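Local coordinates for DNA repair and recombination protein RadB (Thermococcus kodakarensis, PDB 2CVH), which probably takes part in DNA repair and homologous recombination as a RecA-like protein that binds DNA and has very weak ATPase activity, at residues A[24-29]-A[164-169]; A[55-60]-A[78-83]; A[61-66]-A[71-76]; A[133-138]-A[170-175]; A[195-198]-A[202-205]. All coordinates share one frame; numbering follows the deposited sequence.

Interaction 1 of 5, residues A[24-29]-A[164-169]; sequences QVYGPY and TKPVAE
Val167 lies over one face of the Tyr26 ring where the end of strand 22-26 meets the long loop between strand 149-153 and helix 170-174. In this RecA-like core, strand 22-26 is the strand that runs directly into the predicted P-loop (Walker A motif); Gly27, Pro28 and Tyr29, which follow Tyr26, belong to the predicted ATP-binding loop. The contact is therefore made by the last residues of the strand, immediately before that loop.

The main apolar interaction is a CH-pi contact. Val167 CB sits 3.7 Å from the centroid of the Tyr26 ring, 17° off the ring normal and displaced toward the rim on the CE2 side, with CE2 itself 3.6 Å from Val167 CB. The Tyr26 ring reaches this place because CG stands between the backbone N and the carbonyl carbon (chi1 75°). Pro166, which follows a cis peptide bond, adds its CB at the ring edge, 3.9 Å from Tyr26 CZ. Loop 164-169 is poorly ordered, so its finer distances deserve caution.

Tyr26 OH is hydrogen-bonded to Glu196 on strand 190-197, outside the two segments. Gln24 extends at about a right angle to Val167, bringing its amide OE1 within 3.2 Å of the methyl carbon Val167 CG1.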
# COMPACT_ATOMS: atom_id res chain seq x y z
N GLN A 24 5.69 0.07 -2.99
CA GLN A 24 4.90 -1.15 -3.10
C GLN A 24 5.00 -1.82 -1.73
O GLN A 24 6.04 -1.76 -1.06
CB GLN A 24 5.48 -2.10 -4.15
CG GLN A 24 4.88 -3.51 -4.08
CD GLN A 24 5.44 -4.49 -5.10
OE1 GLN A 24 4.72 -5.33 -5.61
NE2 GLN A 24 6.72 -4.39 -5.38
N VAL A 25 3.88 -2.35 -1.25
CA VAL A 25 3.87 -3.07 0.02
C VAL A 25 3.19 -4.34 -0.39
O VAL A 25 2.06 -4.31 -0.83
CB VAL A 25 3.06 -2.37 1.14
CG1 VAL A 25 3.09 -3.25 2.41
CG2 VAL A 25 3.67 -1.03 1.47
N TYR A 26 3.92 -5.45 -0.37
CA TYR A 26 3.31 -6.69 -0.78
C TYR A 26 3.51 -7.83 0.24
O TYR A 26 4.44 -7.81 1.06
CB TYR A 26 3.80 -7.07 -2.18
CG TYR A 26 5.21 -7.60 -2.24
CD1 TYR A 26 6.31 -6.75 -2.29
CD2 TYR A 26 5.45 -8.98 -2.19
CE1 TYR A 26 7.59 -7.24 -2.27
CE2 TYR A 26 6.72 -9.48 -2.18
CZ TYR A 26 7.79 -8.61 -2.22
OH TYR A 26 9.05 -9.14 -2.18
N GLY A 27 2.64 -8.83 0.17
CA GLY A 27 2.70 -9.96 1.07
C GLY A 27 1.38 -10.70 1.00
O GLY A 27 0.49 -10.28 0.26
N PRO A 28 1.22 -11.81 1.73
CA PRO A 28 -0.02 -12.61 1.74
C PRO A 28 -1.14 -11.94 2.54
O PRO A 28 -0.94 -10.89 3.16
CB PRO A 28 0.44 -13.91 2.39
CG PRO A 28 1.43 -13.44 3.39
CD PRO A 28 2.22 -12.38 2.64
N TYR A 29 -2.33 -12.53 2.52
CA TYR A 29 -3.43 -11.94 3.27
C TYR A 29 -3.10 -12.02 4.75
O TYR A 29 -2.38 -12.91 5.18
CB TYR A 29 -4.75 -12.64 2.95
CG TYR A 29 -5.15 -12.40 1.52
CD1 TYR A 29 -4.82 -13.33 0.53
CD2 TYR A 29 -5.81 -11.23 1.14
CE1 TYR A 29 -5.15 -13.10 -0.81
CE2 TYR A 29 -6.13 -11.00 -0.20
CZ TYR A 29 -5.80 -11.94 -1.16
OH TYR A 29 -6.14 -11.73 -2.48
N THR A 164 12.12 -16.26 -8.26
CA THR A 164 11.14 -15.19 -8.13
C THR A 164 11.32 -14.71 -6.69
O THR A 164 10.62 -15.15 -5.77
CB THR A 164 9.72 -15.73 -8.39
OG1 THR A 164 9.67 -16.33 -9.69
CG2 THR A 164 8.70 -14.59 -8.32
N LYS A 165 12.32 -13.85 -6.50
CA LYS A 165 12.66 -13.33 -5.20
C LYS A 165 12.45 -11.82 -5.02
O LYS A 165 13.37 -11.02 -5.23
CB LYS A 165 14.12 -13.69 -4.85
CG LYS A 165 14.62 -13.18 -3.50
CD LYS A 165 13.92 -13.87 -2.33
CE LYS A 165 14.30 -13.23 -1.00
NZ LYS A 165 13.83 -11.82 -0.91
N PRO A 166 11.22 -11.41 -4.69
CA PRO A 166 10.00 -12.20 -4.51
C PRO A 166 8.90 -11.64 -5.41
O PRO A 166 8.03 -12.38 -5.89
CB PRO A 166 9.67 -11.98 -3.02
CG PRO A 166 10.90 -11.30 -2.45
CD PRO A 166 11.31 -10.44 -3.60
N VAL A 167 8.94 -10.32 -5.60
CA VAL A 167 8.00 -9.58 -6.45
C VAL A 167 8.66 -8.24 -6.80
O VAL A 167 8.91 -7.40 -5.92
CB VAL A 167 6.62 -9.33 -5.76
CG1 VAL A 167 5.85 -8.24 -6.49
CG2 VAL A 167 5.77 -10.60 -5.78
N ALA A 168 9.00 -8.08 -8.08
CA ALA A 168 9.62 -6.87 -8.63
C ALA A 168 9.69 -7.05 -10.15
O ALA A 168 10.73 -7.43 -10.70
CB ALA A 168 11.02 -6.68 -8.05
N GLU A 169 8.57 -6.78 -10.83
CA GLU A 169 8.47 -6.94 -12.29
C GLU A 169 9.12 -5.88 -13.20
O GLU A 169 8.44 -5.03 -13.78
CB GLU A 169 7.00 -7.16 -12.68
CG GLU A 169 6.02 -6.20 -12.01
CD GLU A 169 4.55 -6.54 -12.27
OE1 GLU A 169 3.70 -6.17 -11.42
OE2 GLU A 169 4.24 -7.18 -13.30

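Interaction 2 of 5, residues A[55-60]-A[78-83]; sequences GGFSPE and SRFILF
Phe57 is the residue on which both apolar contacts converge, meeting Leu82 over one face and Phe80 obliquely. The CH-pi contact is the more regular of the two: Leu82 CD2 lies 3.7 Å from the centroid of the Phe57 ring and 11° off its normal, over the centre of the face. The second methyl, Leu82 CD1, reaches the rim and stands 3.8 Å from Phe57 CE1. CG of Phe57 is anti to the backbone N (chi1 178°), which carries the ring across to strand 80-83.

Phe80 and Leu82 belong to strand 80-83, an outermost strand of the RecA-like sheet beside strand 47-52, while Phe57 lies in the loop that leads from that neighbour into helix 59-67. Asp52 holds the backbone N of Phe57 by a hydrogen bond, and Tyr50 meets its ring edge-to-face.

The rings of Phe57 and Phe80 form an oblique aromatic pair, with centroids 5.3 Å apart and planes at 37°. Its nearest atoms are Phe57 CE2 and Phe80 CD2, 3.3 Å apart. With an alanine at Phe57, Leu82 CD2 and the Phe80 ring would probably lose the partner they share, and a gap would open between loop and strand. Leu38 of helix 33-44 packs on both phenylalanines.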
# COMPACT_ATOMS: atom_id res chain seq x y z
N GLY A 55 -11.51 -5.45 -2.10
CA GLY A 55 -12.40 -5.54 -0.96
C GLY A 55 -11.62 -5.81 0.31
O GLY A 55 -12.09 -6.51 1.20
N GLY A 56 -10.40 -5.28 0.38
CA GLY A 56 -9.57 -5.46 1.56
C GLY A 56 -9.80 -4.38 2.61
O GLY A 56 -9.28 -4.48 3.72
N PHE A 57 -10.58 -3.36 2.28
CA PHE A 57 -10.86 -2.26 3.20
C PHE A 57 -12.03 -2.55 4.12
O PHE A 57 -13.12 -2.92 3.67
CB PHE A 57 -11.12 -0.95 2.45
CG PHE A 57 -11.46 0.19 3.35
CD1 PHE A 57 -12.77 0.45 3.71
CD2 PHE A 57 -10.45 0.99 3.87
CE1 PHE A 57 -13.08 1.49 4.60
CE2 PHE A 57 -10.75 2.03 4.75
CZ PHE A 57 -12.06 2.29 5.12
N SER A 58 -11.83 -2.35 5.42
CA SER A 58 -12.89 -2.62 6.39
C SER A 58 -13.16 -1.43 7.27
O SER A 58 -12.29 -1.03 8.03
CB SER A 58 -12.53 -3.81 7.30
OG SER A 58 -13.51 -3.98 8.29
N PRO A 59 -14.37 -0.84 7.14
CA PRO A 59 -14.83 0.33 7.90
C PRO A 59 -14.75 0.06 9.39
O PRO A 59 -14.23 0.88 10.14
CB PRO A 59 -16.29 0.47 7.44
CG PRO A 59 -16.23 0.04 6.02
CD PRO A 59 -15.36 -1.20 6.10
N GLU A 60 -15.24 -1.12 9.80
CA GLU A 60 -15.23 -1.55 11.21
C GLU A 60 -13.82 -1.62 11.78
O GLU A 60 -13.58 -1.19 12.92
CB GLU A 60 -15.87 -2.92 11.36
CG GLU A 60 -17.36 -2.92 11.22
CD GLU A 60 -17.83 -3.19 9.81
OE1 GLU A 60 -17.05 -3.07 8.84
OE2 GLU A 60 -19.03 -3.52 9.68
N SER A 78 -14.66 9.04 7.74
CA SER A 78 -15.06 9.99 6.70
C SER A 78 -13.89 10.43 5.83
O SER A 78 -14.10 10.81 4.67
CB SER A 78 -15.70 11.23 7.32
OG SER A 78 -16.90 10.89 7.97
N ARG A 79 -12.67 10.39 6.36
CA ARG A 79 -11.52 10.81 5.58
C ARG A 79 -11.15 9.83 4.48
O ARG A 79 -10.42 10.18 3.57
CB ARG A 79 -10.33 11.13 6.47
CG ARG A 79 -10.44 12.51 7.09
CD ARG A 79 -9.25 12.87 7.94
NE ARG A 79 -9.16 12.10 9.19
CZ ARG A 79 -8.37 11.04 9.38
NH1 ARG A 79 -7.58 10.57 8.40
NH2 ARG A 79 -8.33 10.47 10.58
N PHE A 80 -11.72 8.64 4.52
CA PHE A 80 -11.41 7.62 3.54
C PHE A 80 -12.33 7.70 2.36
O PHE A 80 -13.49 7.29 2.43
CB PHE A 80 -11.44 6.21 4.17
CG PHE A 80 -10.14 5.84 4.89
CD1 PHE A 80 -9.83 6.38 6.14
CD2 PHE A 80 -9.23 4.98 4.31
CE1 PHE A 80 -8.62 6.07 6.78
CE2 PHE A 80 -8.03 4.66 4.94
CZ PHE A 80 -7.73 5.21 6.17
N ILE A 81 -11.80 8.24 1.27
CA ILE A 81 -12.54 8.39 0.03
C ILE A 81 -12.37 7.08 -0.75
O ILE A 81 -11.32 6.85 -1.37
CB ILE A 81 -12.00 9.56 -0.79
CG1 ILE A 81 -11.89 10.81 0.08
CG2 ILE A 81 -12.87 9.79 -2.01
CD1 ILE A 81 -13.11 11.10 0.92
N LEU A 82 -13.40 6.24 -0.76
CA LEU A 82 -13.32 4.94 -1.39
C LEU A 82 -13.73 4.84 -2.82
O LEU A 82 -14.63 5.54 -3.27
CB LEU A 82 -14.13 3.93 -0.60
CG LEU A 82 -13.78 3.75 0.89
CD1 LEU A 82 -14.90 2.99 1.61
CD2 LEU A 82 -12.46 3.02 1.03
N PHE A 83 -13.12 3.89 -3.51
CA PHE A 83 -13.40 3.61 -4.92
C PHE A 83 -13.42 2.11 -5.02
O PHE A 83 -12.47 1.44 -4.60
CB PHE A 83 -12.31 4.18 -5.84
CG PHE A 83 -12.14 5.67 -5.73
CD1 PHE A 83 -11.36 6.22 -4.73
CD2 PHE A 83 -12.78 6.51 -6.63
CE1 PHE A 83 -11.21 7.59 -4.61
CE2 PHE A 83 -12.64 7.90 -6.51
CZ PHE A 83 -11.85 8.44 -5.50

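Interaction 3 of 5, residues A[61-66]-A[71-76]; sequences RLVQMA and LNPEEA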
# COMPACT_ATOMS: atom_id res chain seq x y z
N ARG A 61 -12.91 -2.19 10.98
CA ARG A 61 -11.51 -2.32 11.37
C ARG A 61 -10.88 -0.93 11.57
O ARG A 61 -10.18 -0.69 12.56
CB ARG A 61 -10.75 -3.15 10.33
CG ARG A 61 -9.32 -3.51 10.68
CD ARG A 61 -9.22 -4.32 11.97
NE ARG A 61 -7.87 -4.82 12.17
CZ ARG A 61 -7.09 -4.52 13.21
NH1 ARG A 61 -7.53 -3.72 14.18
NH2 ARG A 61 -5.85 -4.98 13.25
N LEU A 62 -11.19 -0.00 10.66
CA LEU A 62 -10.68 1.37 10.79
C LEU A 62 -11.30 2.05 12.02
O LEU A 62 -10.63 2.80 12.73
CB LEU A 62 -10.98 2.17 9.53
CG LEU A 62 -10.43 3.60 9.67
CD1 LEU A 62 -8.92 3.59 9.45
CD2 LEU A 62 -11.12 4.51 8.68
N VAL A 63 -12.60 1.82 12.23
CA VAL A 63 -13.32 2.35 13.40
C VAL A 63 -12.64 1.82 14.67
O VAL A 63 -12.34 2.57 15.60
CB VAL A 63 -14.81 1.89 13.40
CG1 VAL A 63 -15.50 2.27 14.70
CG2 VAL A 63 -15.54 2.49 12.22
N GLN A 64 -12.39 0.51 14.70
CA GLN A 64 -11.73 -0.13 15.84
C GLN A 64 -10.40 0.55 16.04
O GLN A 64 -10.11 1.07 17.12
CB GLN A 64 -11.51 -1.61 15.57
CG GLN A 64 -10.85 -2.34 16.74
CD GLN A 64 -10.77 -3.85 16.52
OE1 GLN A 64 -11.07 -4.63 17.43
NE2 GLN A 64 -10.36 -4.25 15.32
N MET A 65 -9.61 0.61 14.97
CA MET A 65 -8.30 1.24 15.04
C MET A 65 -8.39 2.69 15.51
O MET A 65 -7.65 3.11 16.40
CB MET A 65 -7.61 1.15 13.68
CG MET A 65 -7.33 -0.29 13.25
SD MET A 65 -6.72 -0.47 11.57
CE MET A 65 -5.48 0.88 11.62
N ALA A 66 -9.35 3.45 14.98
CA ALA A 66 -9.53 4.86 15.36
C ALA A 66 -9.86 5.00 16.86
O ALA A 66 -9.19 5.72 17.58
CB ALA A 66 -10.63 5.51 14.51
N LEU A 71 -9.35 8.29 18.71
CA LEU A 71 -9.47 9.20 17.56
C LEU A 71 -10.78 9.70 16.93
O LEU A 71 -10.71 10.49 15.98
CB LEU A 71 -8.61 8.68 16.42
CG LEU A 71 -7.13 9.03 16.45
CD1 LEU A 71 -6.47 8.43 15.24
CD2 LEU A 71 -6.96 10.54 16.45
N ASN A 72 -11.95 9.31 17.42
CA ASN A 72 -13.23 9.74 16.81
C ASN A 72 -13.28 9.05 15.47
O ASN A 72 -12.77 9.54 14.45
CB ASN A 72 -13.32 11.26 16.62
CG ASN A 72 -14.65 11.69 15.99
OD1 ASN A 72 -15.40 10.88 15.46
ND2 ASN A 72 -14.91 12.98 16.04
N PRO A 73 -13.93 7.88 15.45
CA PRO A 73 -14.12 7.00 14.31
C PRO A 73 -14.94 7.52 13.15
O PRO A 73 -14.78 7.03 12.03
CB PRO A 73 -14.76 5.77 14.95
CG PRO A 73 -15.57 6.36 16.04
CD PRO A 73 -14.64 7.37 16.63
N GLU A 74 -15.84 8.46 13.42
CA GLU A 74 -16.70 9.00 12.37
C GLU A 74 -15.91 9.92 11.45
O GLU A 74 -16.02 9.83 10.23
CB GLU A 74 -17.90 9.75 12.98
CG GLU A 74 -18.84 8.89 13.80
CD GLU A 74 -19.84 8.11 12.95
OE1 GLU A 74 -19.63 7.96 11.73
OE2 GLU A 74 -20.85 7.64 13.52
N GLU A 75 -15.09 10.78 12.02
CA GLU A 75 -14.27 11.67 11.21
C GLU A 75 -13.21 10.85 10.47
O GLU A 75 -13.03 10.99 9.26
CB GLU A 75 -13.63 12.73 12.09
CG GLU A 75 -14.67 13.48 12.89
CD GLU A 75 -14.09 14.57 13.75
OE1 GLU A 75 -13.04 14.33 14.38
OE2 GLU A 75 -14.70 15.67 13.80
N ALA A 76 -12.59 9.91 11.19
CA ALA A 76 -11.56 9.05 10.63
C ALA A 76 -12.12 8.33 9.43
O ALA A 76 -11.59 8.45 8.32
CB ALA A 76 -11.11 8.05 11.68
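Ala66 O accepts a hydrogen bond from Leu71 N at 2.8 Å, with an N-H...O angle of 151°, and the donor stands above the carbonyl plane, 41° out of it. This bond spans the tight connection of an alpha-alpha hairpin in which helix 59-67 is followed almost at once by helix 73-79, the pair lying beside helix 33-44 in the RecA-like domain. The same carbonyl is also brushed by a side chain, with Leu71 CB 3.2 Å from Ala66 O.

Asn72 occupies the N-cap position of the second helix. Its OD1 accepts two weak bonds, from Glu74 N and Glu75 N, the longer one to Glu75 N being the straighter. With CG anti to the backbone N (chi1 -180°), the Asn72 amide folds over the first turn of its own helix.

Packing between the helices centres on small groups. Ala66 CB touches both Pro73 CA and Ala76 CB, each 3.8 Å away, so the helices approach closely at this alanine pair. One turn earlier, Val63 sends CG1 obliquely against the proline ring, 3.6 Å from Pro73 CB. Leu42 of helix 33-44 covers Leu71 and Ala76, and Leu38 of that helix meets Leu62. Farther from the turn, a methyl of Leu62 faces the second helix's backbone, CD2 standing 4.0 Å from Ala76 O.

Interaction 4 of 5, residues A[133-138]-A[170-175]; sequences RQLQVL and QTLGYR
Leu135 and Arg175 mark the closest approach of the two backbones, their CA atoms 6.7 Å apart. Segment 133-138 is a regular stretch of helix 128-145, whereas 170-175 covers the short helix around 171-174. Both residues direct their CB atoms at the opposing segment.

The aliphatic part of Arg175 carries much of the packing. Its CG lies 3.4 Å from Leu135 CB and 3.6 Å from Leu135 CD1, and that same methyl is 3.6 Å from Leu172 CD1. Leu135 and Leu172 cross at about a right angle, with Leu135 CD1 reaching both the leucine and the arginine.

In the RecA-like fold, helix 128-145 packs beside the central sheet, and Leu135 also touches Leu22 of strand 22-26, so the short helix is joined to the flank of this long helix, away from the nucleotide-binding loop.

The polar contact lies on the outer side, where Gln136 is exposed. A bend at chi2 (74°) turns the Arg175 chain so that NE donates a weak but nearly straight bond to Gln136 OE1, 3.4 Å long. OE1 approaches the guanidinium edge in its plane, although the amide plane is turned 38° from that group. A serine at Arg175 would probably leave Leu135 CB without its aliphatic cover and Gln136 OE1 without this donor. Beside the bond, Gln136 CG runs 3.7 Å from Arg175 NH2.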
# COMPACT_ATOMS: atom_id res chain seq x y z
N ARG A 133 0.48 2.14 -17.56
CA ARG A 133 -0.38 3.31 -17.74
C ARG A 133 -0.77 3.80 -16.34
O ARG A 133 -0.55 4.96 -15.98
CB ARG A 133 -1.68 2.90 -18.46
CG ARG A 133 -2.14 3.83 -19.57
CD ARG A 133 -1.39 3.53 -20.87
NE ARG A 133 -1.78 2.24 -21.45
CZ ARG A 133 -1.19 1.69 -22.51
NH1 ARG A 133 -0.17 2.30 -23.11
NH2 ARG A 133 -1.64 0.54 -22.99
N GLN A 134 -1.33 2.88 -15.56
CA GLN A 134 -1.77 3.13 -14.20
C GLN A 134 -0.65 3.60 -13.28
O GLN A 134 -0.77 4.61 -12.60
CB GLN A 134 -2.43 1.87 -13.64
CG GLN A 134 -3.70 1.51 -14.40
CD GLN A 134 -4.27 0.16 -14.04
OE1 GLN A 134 -4.69 -0.07 -12.90
NE2 GLN A 134 -4.31 -0.74 -15.02
N LEU A 135 0.45 2.85 -13.26
CA LEU A 135 1.58 3.20 -12.42
C LEU A 135 2.06 4.60 -12.75
O LEU A 135 2.28 5.42 -11.85
CB LEU A 135 2.69 2.16 -12.55
CG LEU A 135 2.37 0.78 -11.92
CD1 LEU A 135 3.52 -0.19 -12.18
CD2 LEU A 135 2.12 0.91 -10.41
N GLN A 136 2.15 4.91 -14.04
CA GLN A 136 2.58 6.24 -14.45
C GLN A 136 1.60 7.31 -13.98
O GLN A 136 2.03 8.37 -13.53
CB GLN A 136 2.79 6.32 -15.96
CG GLN A 136 4.20 5.92 -16.38
CD GLN A 136 5.27 6.56 -15.49
OE1 GLN A 136 6.03 5.86 -14.82
NE2 GLN A 136 5.32 7.90 -15.48
N VAL A 137 0.30 7.04 -14.09
CA VAL A 137 -0.69 8.01 -13.62
C VAL A 137 -0.52 8.20 -12.11
O VAL A 137 -0.49 9.32 -11.62
CB VAL A 137 -2.13 7.58 -13.98
CG1 VAL A 137 -3.16 8.58 -13.41
CG2 VAL A 137 -2.28 7.49 -15.48
N LEU A 138 -0.29 7.10 -11.39
CA LEU A 138 -0.10 7.19 -9.94
C LEU A 138 1.16 7.98 -9.59
O LEU A 138 1.14 8.79 -8.65
CB LEU A 138 -0.07 5.78 -9.31
CG LEU A 138 -1.43 5.07 -9.35
CD1 LEU A 138 -1.31 3.60 -8.99
CD2 LEU A 138 -2.44 5.80 -8.44
N GLN A 170 10.45 -5.95 -13.31
CA GLN A 170 11.25 -5.04 -14.14
C GLN A 170 10.93 -3.55 -14.00
O GLN A 170 10.97 -3.01 -12.90
CB GLN A 170 11.17 -5.47 -15.61
CG GLN A 170 12.23 -4.84 -16.50
CD GLN A 170 11.75 -4.62 -17.92
OE1 GLN A 170 10.67 -5.08 -18.30
NE2 GLN A 170 12.52 -3.89 -18.69
N THR A 171 10.62 -2.88 -15.11
CA THR A 171 10.31 -1.45 -15.13
C THR A 171 9.13 -1.19 -14.21
O THR A 171 9.11 -0.22 -13.46
CB THR A 171 9.96 -0.97 -16.56
OG1 THR A 171 10.91 -1.51 -17.49
CG2 THR A 171 10.00 0.55 -16.65
N LEU A 172 8.14 -2.09 -14.27
CA LEU A 172 6.96 -1.99 -13.42
C LEU A 172 7.47 -2.05 -11.98
O LEU A 172 6.98 -1.35 -11.10
CB LEU A 172 5.98 -3.14 -13.70
CG LEU A 172 5.21 -3.19 -15.02
CD1 LEU A 172 4.39 -1.93 -15.19
CD2 LEU A 172 6.15 -3.36 -16.19
N GLY A 173 8.48 -2.89 -11.77
CA GLY A 173 9.07 -3.01 -10.46
C GLY A 173 9.69 -1.67 -10.12
O GLY A 173 9.33 -1.06 -9.11
N TYR A 174 10.61 -1.20 -10.96
CA TYR A 174 11.29 0.08 -10.72
C TYR A 174 10.33 1.27 -10.78
O TYR A 174 10.74 2.42 -10.54
CB TYR A 174 12.49 0.26 -11.66
CG TYR A 174 13.66 -0.64 -11.32
CD1 TYR A 174 13.89 -1.82 -12.02
CD2 TYR A 174 14.52 -0.34 -10.25
CE1 TYR A 174 14.94 -2.68 -11.68
CE2 TYR A 174 15.56 -1.18 -9.89
CZ TYR A 174 15.76 -2.35 -10.61
OH TYR A 174 16.79 -3.20 -10.28
N ARG A 175 9.06 0.99 -11.09
CA ARG A 175 8.02 2.01 -11.11
C ARG A 175 7.85 2.43 -9.65
O ARG A 175 7.50 3.58 -9.35
CB ARG A 175 6.71 1.43 -11.63
CG ARG A 175 6.12 2.16 -12.82
CD ARG A 175 6.89 1.85 -14.09
NE ARG A 175 6.36 2.55 -15.26
CZ ARG A 175 6.20 1.98 -16.46
NH1 ARG A 175 6.53 0.71 -16.64
NH2 ARG A 175 5.74 2.70 -17.48

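Interaction 5 of 5, residues A[195-198]-A[202-205]; sequences LERH and PEGL
Gly204 N donates to Leu195 O at 2.7 Å, and Leu195 N donates to Leu205 O at 3.0 Å; both bonds have N-H...O angles of 165°. They join the end of strand 190-197 to the chain that returns toward strand 206-212, at the loop end of a beta hairpin in the antiparallel part of the RecA-like sheet. Glu203 CA adds a CA-H...O contact to Leu195 O, so this carbonyl is approached by two groups of the returning chain.

A third bond comes from a side chain. Glu203 extends along the strand end, its chain straight beyond CG (chi2 -178°), and OE1 accepts from His198 N at 2.9 Å in a nearly straight line. The donor meets OE1 from above the carboxylate plane, 47° out of it. Together the three bonds tie both ends of segment 195-198 to the returning loop.

On the strand side, Glu196 and Arg197 both face Ile179 in a classic beta bulge. The carboxylate of Glu196 is held outside the two segments, by Arg181 in a salt bridge and by Tyr26 in a hydrogen bond. Arg197 lies side by side with Glu203, but the contact is made by its aliphatic part, and its guanidinium has a cation-pi partner in Tyr174.

In the packing, the buried Leu195 side chain rests its CD2 methyl 3.7 Å from Pro202 O.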
# COMPACT_ATOMS: atom_id res chain seq x y z
N LEU A 195 12.69 -4.23 3.88
CA LEU A 195 12.87 -3.12 2.93
C LEU A 195 13.74 -3.65 1.79
O LEU A 195 14.97 -3.62 1.87
CB LEU A 195 13.59 -1.96 3.61
CG LEU A 195 13.62 -0.66 2.83
CD1 LEU A 195 12.20 -0.23 2.44
CD2 LEU A 195 14.28 0.39 3.66
N GLU A 196 13.10 -4.16 0.76
CA GLU A 196 13.80 -4.73 -0.38
C GLU A 196 14.35 -3.70 -1.33
O GLU A 196 15.29 -3.96 -2.08
CB GLU A 196 12.87 -5.64 -1.14
CG GLU A 196 12.27 -6.65 -0.25
CD GLU A 196 11.71 -7.77 -1.03
OE1 GLU A 196 10.95 -7.49 -1.99
OE2 GLU A 196 12.06 -8.92 -0.71
N ARG A 197 13.74 -2.52 -1.32
CA ARG A 197 14.19 -1.50 -2.21
C ARG A 197 13.81 -0.17 -1.65
O ARG A 197 12.70 0.03 -1.13
CB ARG A 197 13.54 -1.72 -3.58
CG ARG A 197 14.00 -0.71 -4.62
CD ARG A 197 14.18 -1.39 -5.96
NE ARG A 197 12.97 -1.43 -6.75
CZ ARG A 197 12.70 -2.36 -7.66
NH1 ARG A 197 13.55 -3.36 -7.89
NH2 ARG A 197 11.60 -2.27 -8.38
N HIS A 198 14.78 0.73 -1.66
CA HIS A 198 14.52 2.05 -1.17
C HIS A 198 15.53 2.96 -1.80
O HIS A 198 16.60 2.52 -2.22
CB HIS A 198 14.63 2.13 0.34
CG HIS A 198 13.92 3.31 0.92
ND1 HIS A 198 14.54 4.52 1.18
CD2 HIS A 198 12.63 3.46 1.31
CE1 HIS A 198 13.67 5.36 1.70
NE2 HIS A 198 12.51 4.75 1.79
N PRO A 202 19.18 1.87 3.93
CA PRO A 202 19.83 0.60 3.62
C PRO A 202 18.79 -0.48 3.32
O PRO A 202 17.78 -0.61 4.01
CB PRO A 202 20.61 0.29 4.90
CG PRO A 202 21.02 1.64 5.36
CD PRO A 202 19.76 2.47 5.16
N GLU A 203 19.03 -1.22 2.25
CA GLU A 203 18.14 -2.27 1.81
C GLU A 203 18.45 -3.58 2.50
O GLU A 203 19.56 -3.80 2.97
CB GLU A 203 18.22 -2.38 0.29
CG GLU A 203 17.82 -1.08 -0.39
CD GLU A 203 17.83 -1.16 -1.91
OE1 GLU A 203 17.44 -0.17 -2.56
OE2 GLU A 203 18.23 -2.19 -2.46
N GLY A 204 17.44 -4.45 2.57
CA GLY A 204 17.59 -5.72 3.23
C GLY A 204 17.27 -5.65 4.72
O GLY A 204 17.14 -6.69 5.37
N LEU A 205 17.21 -4.43 5.28
CA LEU A 205 16.88 -4.26 6.69
C LEU A 205 15.41 -4.66 7.00
O LEU A 205 14.59 -4.75 6.09
CB LEU A 205 17.20 -2.84 7.17
CG LEU A 205 18.59 -2.57 7.76
CD1 LEU A 205 19.68 -3.15 6.86
CD2 LEU A 205 18.80 -1.07 7.94

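In the fold
Interactions 1 and 5 meet through Glu196, whose OE1 is 2.5 Å from Tyr26 OH in a probable hydrogen bond, so the strand leading to the predicted ATP-binding loop is tied to strand 190-197. Arg197 extends from interaction 5 toward interaction 4, its NH2 lying 2.7 Å from Gly173 O. Interaction 4 adjoins interaction 1 in sequence at Glu169 and Gln170. Across the chain's centre from interactions 1 and 5, interactions 2 and 3 form a second group, nested along the chain within interaction 1 and touching at Phe80 CD1 and Leu62 CD2, 3.4 Å apart. From this side, the Phe57 side chain comes about 6 Å from that of Thr34 in the predicted ATP site.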